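Local coordinates for uncharacterized protein (Pseudomonas aeruginosa UCBPP-PA14, PDB 3FD9) that probably represses type III secretion genes by disrupting self-association and DNA binding of the transcriptional activator ExsA until host contact, at residues 216-221 and 237-242. Residues are numbered along the deposited sequence; the frame is centred on the assembly and turned at random.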
loop_
_atom_site.group_PDB
_atom_site.type_symbol
_atom_site.label_atom_id
_atom_site.label_comp_id
_atom_site.label_asym_id
_atom_site.label_seq_id
_atom_site.Cartn_x
_atom_site.Cartn_y
_atom_site.Cartn_z
ATOM N N LEU A 216 24.307 -4.064 -27.506
ATOM C CA LEU A 216 24.387 -3.606 -26.126
ATOM C C LEU A 216 25.833 -3.587 -25.658
ATOM O O LEU A 216 26.110 -3.319 -24.490
ATOM C CB LEU A 216 23.541 -4.499 -25.203
ATOM C CG LEU A 216 22.029 -4.548 -25.437
ATOM C CD1 LEU A 216 21.387 -5.580 -24.538
ATOM C CD2 LEU A 216 21.402 -3.205 -25.211
ATOM N N GLU A 217 26.749 -3.857 -26.579
ATOM C CA GLU A 217 28.168 -3.924 -26.256
ATOM C C GLU A 217 28.737 -2.656 -25.618
ATOM O O GLU A 217 29.427 -2.730 -24.607
ATOM C CB GLU A 217 28.981 -4.286 -27.502
ATOM C CG GLU A 217 28.814 -5.735 -27.958
ATOM C CD GLU A 217 29.283 -6.745 -26.916
ATOM O OE1 GLU A 217 29.876 -6.324 -25.895
ATOM O OE2 GLU A 217 29.060 -7.963 -27.120
ATOM N N CYS A 218 28.462 -1.495 -26.202
ATOM C CA CYS A 218 29.045 -0.261 -25.680
ATOM C C CYS A 218 28.473 0.126 -24.315
ATOM O O CYS A 218 29.062 0.924 -23.595
ATOM C CB CYS A 218 28.962 0.891 -26.695
ATOM S SG CYS A 218 27.670 0.719 -27.932
ATOM N N LEU A 219 27.330 -0.446 -23.963
ATOM C CA LEU A 219 26.846 -0.363 -22.587
ATOM C C LEU A 219 27.551 -1.383 -21.693
ATOM O O LEU A 219 27.952 -1.067 -20.572
ATOM C CB LEU A 219 25.347 -0.617 -22.511
ATOM C CG LEU A 219 24.887 -0.861 -21.071
ATOM C CD1 LEU A 219 25.104 0.402 -20.248
ATOM C CD2 LEU A 219 23.434 -1.326 -21.000
ATOM N N TRP A 220 27.702 -2.607 -22.193
ATOM C CA TRP A 220 28.256 -3.677 -21.382
ATOM C C TRP A 220 29.723 -3.486 -21.037
ATOM O O TRP A 220 30.119 -3.686 -19.892
ATOM C CB TRP A 220 28.054 -5.037 -22.042
ATOM C CG TRP A 220 27.742 -6.110 -21.038
ATOM C CD1 TRP A 220 28.590 -7.068 -20.568
ATOM C CD2 TRP A 220 26.492 -6.312 -20.355
ATOM N NE1 TRP A 220 27.943 -7.860 -19.648
ATOM C CE2 TRP A 220 26.657 -7.417 -19.503
ATOM C CE3 TRP A 220 25.252 -5.671 -20.393
ATOM C CZ2 TRP A 220 25.626 -7.893 -18.699
ATOM C CZ3 TRP A 220 24.231 -6.150 -19.589
ATOM C CH2 TRP A 220 24.424 -7.245 -18.759
ATOM N N GLN A 221 30.528 -3.112 -22.023
ATOM C CA GLN A 221 31.945 -2.870 -21.785
ATOM C C GLN A 221 32.181 -2.053 -20.504
ATOM O O GLN A 221 32.859 -2.527 -19.588
ATOM C CB GLN A 221 32.613 -2.248 -23.019
ATOM C CG GLN A 221 33.707 -1.224 -22.724
ATOM C CD GLN A 221 35.018 -1.852 -22.283
ATOM O OE1 GLN A 221 35.270 -3.037 -22.518
ATOM N NE2 GLN A 221 35.867 -1.052 -21.645
ATOM N N GLN A 237 26.254 5.948 -17.691
ATOM C CA GLN A 237 25.300 7.033 -17.486
ATOM C C GLN A 237 24.960 7.642 -18.836
ATOM O O GLN A 237 23.795 7.751 -19.195
ATOM C CB GLN A 237 25.858 8.094 -16.532
ATOM C CG GLN A 237 24.805 9.026 -15.945
ATOM C CD GLN A 237 24.546 10.239 -16.826
ATOM O OE1 GLN A 237 25.266 10.481 -17.800
ATOM N NE2 GLN A 237 23.527 11.015 -16.481
ATOM N N ALA A 238 25.990 8.005 -19.591
ATOM C CA ALA A 238 25.822 8.632 -20.900
ATOM C C ALA A 238 25.039 7.745 -21.859
ATOM O O ALA A 238 24.212 8.229 -22.624
ATOM C CB ALA A 238 27.171 8.968 -21.492
ATOM N N TRP A 239 25.316 6.447 -21.825
ATOM C CA TRP A 239 24.656 5.509 -22.723
ATOM C C TRP A 239 23.160 5.503 -22.457
ATOM O O TRP A 239 22.356 5.596 -23.380
ATOM C CB TRP A 239 25.215 4.104 -22.535
ATOM C CG TRP A 239 24.840 3.164 -23.624
ATOM C CD1 TRP A 239 25.511 2.961 -24.788
ATOM C CD2 TRP A 239 23.714 2.277 -23.651
ATOM N NE1 TRP A 239 24.870 2.015 -25.547
ATOM C CE2 TRP A 239 23.765 1.575 -24.869
ATOM C CE3 TRP A 239 22.665 2.012 -22.766
ATOM C CZ2 TRP A 239 22.812 0.631 -25.229
ATOM C CZ3 TRP A 239 21.716 1.071 -23.126
ATOM C CH2 TRP A 239 21.798 0.392 -24.346
ATOM N N LEU A 240 22.794 5.397 -21.183
ATOM C CA LEU A 240 21.395 5.316 -20.790
ATOM C C LEU A 240 20.712 6.615 -21.133
ATOM O O LEU A 240 19.604 6.633 -21.663
ATOM C CB LEU A 240 21.276 5.070 -19.289
ATOM C CG LEU A 240 21.827 3.750 -18.756
ATOM C CD1 LEU A 240 21.754 3.722 -17.231
ATOM C CD2 LEU A 240 21.064 2.594 -19.354
ATOM N N HIS A 241 21.388 7.708 -20.815
ATOM C CA HIS A 241 20.852 9.040 -21.043
ATOM C C HIS A 241 20.504 9.294 -22.512
ATOM O O HIS A 241 19.407 9.730 -22.826
ATOM C CB HIS A 241 21.843 10.088 -20.544
ATOM C CG HIS A 241 21.249 11.451 -20.408
ATOM N ND1 HIS A 241 21.851 12.580 -20.919
ATOM C CD2 HIS A 241 20.097 11.866 -19.829
ATOM C CE1 HIS A 241 21.098 13.633 -20.656
ATOM N NE2 HIS A 241 20.028 13.227 -19.996
ATOM N N GLU A 242 21.435 9.012 -23.411
ATOM C CA GLU A 242 21.209 9.238 -24.833
ATOM C C GLU A 242 20.052 8.424 -25.380
ATOM O O GLU A 242 19.689 8.550 -26.550
ATOM C CB GLU A 242 22.476 8.931 -25.623
ATOM C CG GLU A 242 23.445 10.105 -25.691
ATOM C CD GLU A 242 24.880 9.667 -25.867
ATOM O OE1 GLU A 242 25.127 8.721 -26.653
ATOM O OE2 GLU A 242 25.761 10.274 -25.218
#
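Leu219 lies over one face of the Trp239 indole in a CH-pi contact, its CB 3.6 Å from the centroid of the six-membered ring and only 14° off the ring normal. The two side chains run at about a right angle to one another, and both leucine methyls spread toward the CE3–CZ3 side, CD2 coming to 3.6 Å from Trp239 CZ3 and CD1 resting near CE3. With Trp239 CG anti to its own backbone N (chi1 -166°), the indole extends from helix 232-241 across to helix 217-223; the backbones are nearest at Leu219 and Trp239, their CA atoms 6.3 Å apart. These two short helices follow each other in the C-terminal domain of this antiactivator, and helix 96-115 lies against both, Val107 touching Leu219 and Leu240, while Trp110 meets Trp239 edge-to-face and Arg243 makes a cation-pi contact with the indole. No hydrogen bond joins the segments, and Leu216 CD2, from the N-cap position of helix 217-223, adds an apolar contact, approaching Trp239 CH2 obliquely at 3.7 Å. A sulfur-aromatic contact involves the pyrrole end: Cys218 SG lies 4.9 Å from the centroid of the Trp239 five-membered ring, 73° off its normal and so oblique to it, with NE1 the nearest ring atom at 3.9 Å.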